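Local coordinates for ABC transporter binding protein AcbH (Actinoplanes, PDB 3OO8) that binds beta-D-galactopyranose as the extracellular solute receptor of an ABC transporter, with an exclusive preference for this sugar, at residues G192-Y204 against V283-D297. The protein carries 2 engineered substitutions. Residues are numbered along the deposited sequence; the frame is centred on the assembly and turned at random.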
ATOM      1  N   GLY A 192       7.133  -6.783  -1.007  1.00 10.59           N
ATOM      2  CA  GLY A 192       5.880  -6.840  -1.785  1.00  7.97           C
ATOM      3  C   GLY A 192       5.626  -8.216  -2.373  1.00 10.25           C
ATOM      4  O   GLY A 192       4.485  -8.611  -2.575  1.00  8.87           O
ATOM      5  N   THR A 193       6.691  -8.913  -2.766  1.00  9.69           N
ATOM      6  CA  THR A 193       6.532 -10.263  -3.292  1.00  8.25           C
ATOM      7  C   THR A 193       6.100 -11.223  -2.163  1.00  9.24           C
ATOM      8  O   THR A 193       5.230 -12.083  -2.368  1.00 10.56           O
ATOM      9  CB  THR A 193       7.803 -10.741  -4.012  1.00 10.46           C
ATOM     10  OG1 THR A 193       7.913  -9.999  -5.236  1.00 12.09           O
ATOM     11  CG2 THR A 193       7.687 -12.216  -4.331  1.00 10.61           C
ATOM     12  N   PHE A 194       6.703 -11.080  -0.986  1.00  9.41           N
ATOM     13  CA  PHE A 194       6.268 -11.890   0.150  1.00 10.71           C
ATOM     14  C   PHE A 194       4.772 -11.671   0.398  1.00 11.20           C
ATOM     15  O   PHE A 194       3.987 -12.636   0.481  1.00 10.10           O
ATOM     16  CB  PHE A 194       7.030 -11.603   1.453  1.00 11.14           C
ATOM     17  CG  PHE A 194       6.517 -12.437   2.594  1.00  9.36           C
ATOM     18  CD1 PHE A 194       7.054 -13.705   2.851  1.00 12.98           C
ATOM     19  CD2 PHE A 194       5.434 -11.998   3.362  1.00  9.10           C
ATOM     20  CE1 PHE A 194       6.548 -14.489   3.853  1.00 14.45           C
ATOM     21  CE2 PHE A 194       4.894 -12.806   4.364  1.00 13.89           C
ATOM     22  CZ  PHE A 194       5.468 -14.045   4.612  1.00 11.83           C
ATOM     23  N   ASP A 195       4.389 -10.400   0.475  1.00 10.07           N
ATOM     24  CA  ASP A 195       2.997 -10.070   0.747  1.00  8.26           C
ATOM     25  C   ASP A 195       2.028 -10.685  -0.246  1.00  8.69           C
ATOM     26  O   ASP A 195       1.003 -11.246   0.136  1.00 10.40           O
ATOM     27  CB  ASP A 195       2.779  -8.565   0.715  1.00  7.35           C
ATOM     28  CG  ASP A 195       3.483  -7.831   1.834  1.00  7.35           C
ATOM     29  OD1 ASP A 195       3.961  -8.417   2.835  1.00  8.91           O
ATOM     30  OD2 ASP A 195       3.508  -6.562   1.663  1.00 10.31           O
ATOM     31  N   ILE A 196       2.311 -10.542  -1.531  1.00  7.77           N
ATOM     32  CA  ILE A 196       1.344 -10.995  -2.533  1.00  8.53           C
ATOM     33  C   ILE A 196       1.254 -12.529  -2.586  1.00  8.28           C
ATOM     34  O   ILE A 196       0.152 -13.077  -2.767  1.00  7.72           O
ATOM     35  CB  ILE A 196       1.590 -10.346  -3.929  1.00  7.26           C
ATOM     36  CG1 ILE A 196       0.349 -10.412  -4.826  1.00  7.78           C
ATOM     37  CG2 ILE A 196       2.827 -10.925  -4.666  1.00 10.03           C
ATOM     38  CD1 ILE A 196      -0.960  -9.883  -4.210  1.00  9.93           C
ATOM     39  N   LEU A 197       2.395 -13.218  -2.475  1.00  8.99           N
ATOM     40  CA  LEU A 197       2.388 -14.690  -2.396  1.00  8.55           C
ATOM     41  C   LEU A 197       1.555 -15.136  -1.191  1.00  7.82           C
ATOM     42  O   LEU A 197       0.741 -16.054  -1.318  1.00 10.75           O
ATOM     43  CB  LEU A 197       3.795 -15.243  -2.289  1.00  9.64           C
ATOM     44  CG  LEU A 197       4.596 -15.051  -3.570  1.00  8.68           C
ATOM     45  CD1 LEU A 197       5.977 -15.576  -3.293  1.00 10.34           C
ATOM     46  CD2 LEU A 197       3.997 -15.861  -4.732  1.00 13.12           C
ATOM     47  N   ASN A 198       1.771 -14.501  -0.041  1.00  9.73           N
ATOM     48  CA  ASN A 198       0.991 -14.841   1.158  1.00  9.92           C
ATOM     49  C   ASN A 198      -0.510 -14.597   0.979  1.00 12.19           C
ATOM     50  O   ASN A 198      -1.339 -15.469   1.330  1.00  9.32           O
ATOM     51  CB  ASN A 198       1.565 -14.101   2.384  1.00 10.61           C
ATOM     52  CG  ASN A 198       1.214 -14.771   3.702  1.00 11.21           C
ATOM     53  OD1 ASN A 198       1.065 -15.995   3.777  1.00 12.79           O
ATOM     54  ND2 ASN A 198       1.180 -13.971   4.781  1.00 11.04           N
ATOM     55  N   LEU A 199      -0.877 -13.455   0.392  1.00  9.79           N
ATOM     56  CA  LEU A 199      -2.305 -13.135   0.124  1.00  9.21           C
ATOM     57  C   LEU A 199      -2.940 -14.110  -0.863  1.00  9.45           C
ATOM     58  O   LEU A 199      -4.127 -14.368  -0.782  1.00 10.92           O
ATOM     59  CB  LEU A 199      -2.429 -11.733  -0.477  1.00  9.26           C
ATOM     60  CG  LEU A 199      -2.075 -10.581   0.467  1.00 10.22           C
ATOM     61  CD1 LEU A 199      -2.004  -9.243  -0.245  1.00 10.33           C
ATOM     62  CD2 LEU A 199      -3.098 -10.513   1.609  1.00  9.06           C
ATOM     63  N   ARG A 200      -2.155 -14.587  -1.833  1.00  9.56           N
ATOM     64  CA  ARG A 200      -2.678 -15.504  -2.857  1.00  8.07           C
ATOM     65  C   ARG A 200      -2.729 -16.960  -2.397  1.00  9.73           C
ATOM     66  O   ARG A 200      -3.594 -17.688  -2.872  1.00 13.34           O
ATOM     67  CB  ARG A 200      -1.776 -15.439  -4.095  1.00  7.85           C
ATOM     68  CG  ARG A 200      -1.947 -14.116  -4.821  1.00  7.68           C
ATOM     69  CD  ARG A 200      -3.205 -14.090  -5.712  1.00  6.93           C
ATOM     70  NE  ARG A 200      -3.235 -12.892  -6.561  1.00  9.50           N
ATOM     71  CZ  ARG A 200      -3.669 -11.699  -6.168  1.00  9.98           C
ATOM     72  NH1 ARG A 200      -4.172 -11.515  -4.943  1.00  7.20           N
ATOM     73  NH2 ARG A 200      -3.622 -10.687  -7.009  1.00  9.96           N
ATOM     74  N   ILE A 201      -1.806 -17.377  -1.524  1.00  9.80           N
ATOM     75  CA  ILE A 201      -1.743 -18.780  -1.034  1.00 10.44           C
ATOM     76  C   ILE A 201      -2.586 -18.969   0.230  1.00 10.88           C
ATOM     77  O   ILE A 201      -3.414 -19.895   0.300  1.00 14.03           O
ATOM     78  CB  ILE A 201      -0.292 -19.179  -0.738  1.00 12.94           C
ATOM     79  CG1 ILE A 201       0.461 -19.164  -2.061  1.00 13.00           C
ATOM     80  CG2 ILE A 201      -0.190 -20.611  -0.161  1.00 12.01           C
ATOM     81  CD1 ILE A 201       1.982 -19.219  -1.903  1.00 15.56           C
ATOM     82  N   ASN A 202      -2.359 -18.076   1.205  1.00 10.77           N
ATOM     83  CA  ASN A 202      -2.958 -18.175   2.541  1.00 11.01           C
ATOM     84  C   ASN A 202      -4.131 -17.243   2.833  1.00 11.22           C
ATOM     85  O   ASN A 202      -4.927 -17.503   3.750  1.00 12.00           O
ATOM     86  CB  ASN A 202      -1.875 -18.023   3.617  1.00  9.58           C
ATOM     87  CG  ASN A 202      -0.782 -19.076   3.489  1.00 11.28           C
ATOM     88  OD1 ASN A 202       0.415 -18.748   3.383  1.00 16.52           O
ATOM     89  ND2 ASN A 202      -1.187 -20.334   3.418  1.00 10.52           N
ATOM     90  N   GLY A 203      -4.234 -16.144   2.083  1.00 12.59           N
ATOM     91  CA  GLY A 203      -5.353 -15.247   2.218  1.00 11.21           C
ATOM     92  C   GLY A 203      -5.077 -14.079   3.151  1.00 11.40           C
ATOM     93  O   GLY A 203      -4.045 -14.024   3.825  1.00 12.79           O
ATOM     94  N   TYR A 204      -6.024 -13.138   3.178  1.00 11.24           N
ATOM     95  CA  TYR A 204      -5.850 -11.861   3.887  1.00 10.88           C
ATOM     96  C   TYR A 204      -5.847 -12.039   5.403  1.00 11.06           C
ATOM     97  O   TYR A 204      -4.996 -11.489   6.113  1.00 10.76           O
ATOM     98  CB  TYR A 204      -6.983 -10.900   3.511  1.00 11.60           C
ATOM     99  CG  TYR A 204      -6.908  -9.556   4.203  1.00 10.80           C
ATOM    100  CD1 TYR A 204      -6.139  -8.525   3.691  1.00 11.87           C
ATOM    101  CD2 TYR A 204      -7.667  -9.303   5.334  1.00 14.07           C
ATOM    102  CE1 TYR A 204      -6.078  -7.290   4.326  1.00 13.79           C
ATOM    103  CE2 TYR A 204      -7.605  -8.064   5.969  1.00 15.68           C
ATOM    104  CZ  TYR A 204      -6.826  -7.071   5.453  1.00 18.64           C
ATOM    105  OH  TYR A 204      -6.780  -5.855   6.099  1.00 26.28           O
ATOM    106  N   VAL A 283      -3.150  -7.519 -12.389  1.00 10.03           N
ATOM    107  CA  VAL A 283      -2.958  -7.935 -11.007  1.00  9.96           C
ATOM    108  C   VAL A 283      -2.197  -9.256 -10.920  1.00  9.71           C
ATOM    109  O   VAL A 283      -2.249 -10.103 -11.823  1.00 11.37           O
ATOM    110  CB  VAL A 283      -4.302  -7.985 -10.224  1.00  8.03           C
ATOM    111  CG1 VAL A 283      -4.999  -6.661 -10.397  1.00 11.85           C
ATOM    112  CG2 VAL A 283      -5.225  -9.121 -10.696  1.00 10.05           C
ATOM    113  N   PHE A 284      -1.483  -9.446  -9.816  1.00 10.08           N
ATOM    114  CA  PHE A 284      -0.741 -10.694  -9.679  1.00  9.88           C
ATOM    115  C   PHE A 284      -1.691 -11.878  -9.859  1.00 11.43           C
ATOM    116  O   PHE A 284      -2.807 -11.871  -9.295  1.00 11.09           O
ATOM    117  CB  PHE A 284      -0.070 -10.750  -8.315  1.00 10.13           C
ATOM    118  CG  PHE A 284       1.063 -11.755  -8.237  1.00 11.94           C
ATOM    119  CD1 PHE A 284       2.371 -11.333  -8.478  1.00 11.68           C
ATOM    120  CD2 PHE A 284       0.833 -13.086  -7.902  1.00 11.12           C
ATOM    121  CE1 PHE A 284       3.453 -12.213  -8.395  1.00 13.49           C
ATOM    122  CE2 PHE A 284       1.902 -13.985  -7.803  1.00 12.78           C
ATOM    123  CZ  PHE A 284       3.207 -13.556  -8.072  1.00 12.75           C
ATOM    124  N   PRO A 285      -1.292 -12.903 -10.635  1.00  9.83           N
ATOM    125  CA  PRO A 285      -2.224 -14.016 -10.934  1.00 12.05           C
ATOM    126  C   PRO A 285      -2.695 -14.821  -9.723  1.00 12.00           C
ATOM    127  O   PRO A 285      -2.075 -14.787  -8.663  1.00 11.56           O
ATOM    128  CB  PRO A 285      -1.416 -14.904 -11.888  1.00 14.91           C
ATOM    129  CG  PRO A 285      -0.537 -13.888 -12.596  1.00 20.44           C
ATOM    130  CD  PRO A 285      -0.055 -13.031 -11.445  1.00 10.34           C
ATOM    131  N   ALA A 286      -3.800 -15.542  -9.903  1.00 13.50           N
ATOM    132  CA  ALA A 286      -4.390 -16.356  -8.833  1.00 13.40           C
ATOM    133  C   ALA A 286      -3.536 -17.604  -8.642  1.00 15.30           C
ATOM    134  O   ALA A 286      -3.038 -18.201  -9.632  1.00 14.84           O
ATOM    135  CB  ALA A 286      -5.780 -16.750  -9.219  1.00 13.09           C
ATOM    136  N   ILE A 287      -3.327 -17.984  -7.380  1.00 12.54           N
ATOM    137  CA  ILE A 287      -2.653 -19.228  -7.059  1.00 11.94           C
ATOM    138  C   ILE A 287      -3.644 -20.200  -6.429  1.00 13.59           C
ATOM    139  O   ILE A 287      -3.853 -21.296  -6.926  1.00 14.84           O
ATOM    140  CB  ILE A 287      -1.460 -19.007  -6.108  1.00 11.76           C
ATOM    141  CG1 ILE A 287      -0.408 -18.120  -6.787  1.00 13.18           C
ATOM    142  CG2 ILE A 287      -0.876 -20.372  -5.674  1.00 12.64           C
ATOM    143  CD1 ILE A 287       0.782 -17.726  -5.887  1.00 11.62           C
ATOM    144  N   ASN A 288      -4.256 -19.787  -5.319  1.00 15.25           N
ATOM    145  CA  ASN A 288      -5.204 -20.646  -4.591  1.00 13.94           C
ATOM    146  C   ASN A 288      -6.570 -20.055  -4.873  1.00 14.39           C
ATOM    147  O   ASN A 288      -6.901 -18.954  -4.450  1.00 14.52           O
ATOM    148  CB  ASN A 288      -4.849 -20.688  -3.093  1.00 13.45           C
ATOM    149  CG  ASN A 288      -5.909 -21.360  -2.244  1.00 11.78           C
ATOM    150  OD1 ASN A 288      -6.951 -21.770  -2.746  1.00 11.85           O
ATOM    151  ND2 ASN A 288      -5.631 -21.493  -0.952  1.00 16.34           N
ATOM    152  N   PRO A 289      -7.364 -20.758  -5.683  1.00 12.48           N
ATOM    153  CA  PRO A 289      -8.623 -20.182  -6.080  1.00 14.40           C
ATOM    154  C   PRO A 289      -9.540 -19.783  -4.911  1.00 14.12           C
ATOM    155  O   PRO A 289     -10.452 -19.000  -5.098  1.00 14.61           O
ATOM    156  CB  PRO A 289      -9.224 -21.255  -7.000  1.00 15.32           C
ATOM    157  CG  PRO A 289      -8.021 -22.016  -7.519  1.00 15.46           C
ATOM    158  CD  PRO A 289      -7.081 -22.049  -6.344  1.00 14.54           C
ATOM    159  N   GLN A 290      -9.287 -20.282  -3.709  1.00 12.91           N
ATOM    160  CA  GLN A 290     -10.099 -19.837  -2.575  1.00 11.59           C
ATOM    161  C   GLN A 290      -9.976 -18.324  -2.393  1.00 12.21           C
ATOM    162  O   GLN A 290     -10.936 -17.658  -1.986  1.00 13.82           O
ATOM    163  CB  GLN A 290      -9.645 -20.539  -1.290  1.00 14.63           C
ATOM    164  CG  GLN A 290     -10.451 -20.194  -0.053  1.00 18.80           C
ATOM    165  CD  GLN A 290     -10.020 -21.016   1.151  1.00 22.64           C
ATOM    166  OE1 GLN A 290      -9.182 -21.914   1.038  1.00 32.72           O
ATOM    167  NE2 GLN A 290     -10.537 -20.668   2.320  1.00 27.50           N
ATOM    168  N   TYR A 291      -8.803 -17.786  -2.706  1.00 12.30           N
ATOM    169  CA  TYR A 291      -8.533 -16.354  -2.518  1.00 11.59           C
ATOM    170  C   TYR A 291      -8.450 -15.561  -3.815  1.00 14.25           C
ATOM    171  O   TYR A 291      -8.203 -14.354  -3.787  1.00 13.01           O
ATOM    172  CB  TYR A 291      -7.252 -16.173  -1.703  1.00 13.26           C
ATOM    173  CG  TYR A 291      -7.347 -16.927  -0.382  1.00 10.36           C
ATOM    174  CD1 TYR A 291      -8.349 -16.630   0.537  1.00 12.38           C
ATOM    175  CD2 TYR A 291      -6.453 -17.953  -0.099  1.00 10.52           C
ATOM    176  CE1 TYR A 291      -8.454 -17.350   1.696  1.00 14.42           C
ATOM    177  CE2 TYR A 291      -6.543 -18.671   1.071  1.00 10.74           C
ATOM    178  CZ  TYR A 291      -7.563 -18.361   1.953  1.00 11.53           C
ATOM    179  OH  TYR A 291      -7.650 -19.091   3.125  1.00 16.79           O
ATOM    180  N   GLY A 292      -8.642 -16.242  -4.943  1.00 12.52           N
ATOM    181  CA  GLY A 292      -8.624 -15.615  -6.271  1.00 12.65           C
ATOM    182  C   GLY A 292      -7.568 -14.520  -6.400  1.00 13.70           C
ATOM    183  O   GLY A 292      -6.392 -14.718  -6.072  1.00 14.49           O
ATOM    184  N   THR A 293      -8.017 -13.351  -6.852  1.00 10.25           N
ATOM    185  CA  THR A 293      -7.186 -12.155  -6.838  1.00 10.74           C
ATOM    186  C   THR A 293      -7.856 -11.155  -5.914  1.00 12.00           C
ATOM    187  O   THR A 293      -7.865  -9.950  -6.172  1.00 13.47           O
ATOM    188  CB  THR A 293      -6.999 -11.550  -8.259  1.00 12.29           C
ATOM    189  OG1 THR A 293      -8.253 -11.189  -8.838  1.00 11.61           O
ATOM    190  CG2 THR A 293      -6.280 -12.537  -9.177  1.00 14.78           C
ATOM    191  N   ASP A 294      -8.406 -11.660  -4.807  1.00 10.95           N
ATOM    192  CA  ASP A 294      -9.260 -10.808  -3.980  1.00 12.25           C
ATOM    193  C   ASP A 294      -8.562  -9.731  -3.177  1.00 11.47           C
ATOM    194  O   ASP A 294      -9.211  -8.821  -2.654  1.00 12.72           O
ATOM    195  CB  ASP A 294     -10.013 -11.656  -2.971  1.00 12.67           C
ATOM    196  CG  ASP A 294     -11.137 -12.435  -3.589  1.00 17.79           C
ATOM    197  OD1 ASP A 294     -11.658 -12.011  -4.649  1.00 21.40           O
ATOM    198  OD2 ASP A 294     -11.532 -13.442  -2.962  1.00 22.58           O
ATOM    199  N   TYR A 295      -7.245  -9.845  -3.057  1.00 10.56           N
ATOM    200  CA  TYR A 295      -6.490  -9.006  -2.127  1.00  8.43           C
ATOM    201  C   TYR A 295      -5.311  -8.354  -2.816  1.00  9.84           C
ATOM    202  O   TYR A 295      -4.756  -8.902  -3.780  1.00 10.16           O
ATOM    203  CB  TYR A 295      -6.011  -9.859  -0.944  1.00 10.81           C
ATOM    204  CG  TYR A 295      -7.134 -10.590  -0.276  1.00 11.20           C
ATOM    205  CD1 TYR A 295      -8.205  -9.882   0.261  1.00 10.69           C
ATOM    206  CD2 TYR A 295      -7.117 -11.991  -0.164  1.00  9.57           C
ATOM    207  CE1 TYR A 295      -9.262 -10.545   0.860  1.00 12.53           C
ATOM    208  CE2 TYR A 295      -8.154 -12.661   0.433  1.00 13.25           C
ATOM    209  CZ  TYR A 295      -9.208 -11.941   0.952  1.00 13.04           C
ATOM    210  OH  TYR A 295     -10.249 -12.601   1.560  1.00 15.67           O
ATOM    211  N   MET A 296      -4.908  -7.189  -2.328  1.00  8.95           N
ATOM    212  CA  MET A 296      -3.778  -6.459  -2.923  1.00  8.45           C
ATOM    213  C   MET A 296      -3.181  -5.572  -1.835  1.00  9.22           C
ATOM    214  O   MET A 296      -3.927  -5.080  -0.985  1.00  8.84           O
ATOM    215  CB  MET A 296      -4.304  -5.497  -4.016  1.00  8.76           C
ATOM    216  CG  MET A 296      -3.182  -4.894  -4.892  1.00 10.61           C
ATOM    217  SD  MET A 296      -3.840  -3.474  -5.825  1.00 11.35           S
ATOM    218  CE  MET A 296      -4.874  -4.283  -7.038  1.00 10.11           C
ATOM    219  N   ASP A 297      -1.876  -5.343  -1.864  1.00  7.31           N
ATOM    220  CA  ASP A 297      -1.279  -4.252  -1.087  1.00  7.42           C
ATOM    221  C   ASP A 297      -1.648  -2.949  -1.820  1.00  9.53           C
ATOM    222  O   ASP A 297      -1.250  -2.746  -2.976  1.00  9.81           O
ATOM    223  CB  ASP A 297       0.277  -4.344  -1.139  1.00  7.22           C
ATOM    224  CG  ASP A 297       0.902  -5.200  -0.017  1.00  9.02           C
ATOM    225  OD1 ASP A 297       0.309  -5.419   1.074  1.00  8.39           O
ATOM    226  OD2 ASP A 297       2.045  -5.649  -0.234  1.00 10.09           O
TER
HETATM  227  O   HOH W   1       2.278  -6.725  -2.734  1.00 11.12           O
HETATM  228  O   HOH W   2      -5.529 -13.275  -3.019  1.00  9.91           O
HETATM  229  O   HOH W   3      -3.938  -7.934  -6.248  1.00 10.80           O
HETATM  230  O   HOH W   4      -4.884 -16.813  -5.240  1.00 13.02           O
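The carbonyl O of F284 is gripped side-on by two nitrogens of R200, NH2 at 2.7 Å and NE at 2.9 Å. This joins helix 192-201 to the loop between strands 279-282 and 295-297, in one lobe of the class 2 solute-binding protein fold. A third bond runs from R200 NH1 to Y295 O, at 2.9 Å and nearly straight (165°). Water 3 also donates to Y295 O. Both carbonyl oxygens lie close to the guanidinium plane. T293 CA covers one face of this group and I196 CD1 the other, which together with the in-plane bonds restricts its rotation. The chain reaches the loop through a bend at chi2 (-80°). With an alanine in its place, F284 O would probably lose both of these donors, Y295 O would keep only the water among the donors named here, and a gap would open between T293 and I196.

Beside the arginine, I196 lays CG2 over one face of the F284 ring. F261 meets that ring edge-to-face. L197 CD2 and I287 CD1 touch 3.9 Å apart.

The loop also bonds to the last turn of the helix. N288 N donates to R200 O, and N288 ND2 to I201 O at 3.0 Å. G203 follows with positive phi and puts CA over the centre of the Y291 ring; a side chain there would run into that ring. The Y295 ring lies between D294 CB and Y204 CB.

Near W142, a galactose-binding residue, water 1 bridges G192 O and D297 OD2. D297 OD1 bonds S368 OG. The D195 and D297 carboxylates are almost perpendicular, with D195 OD2 2.6 Å from D297 OD2.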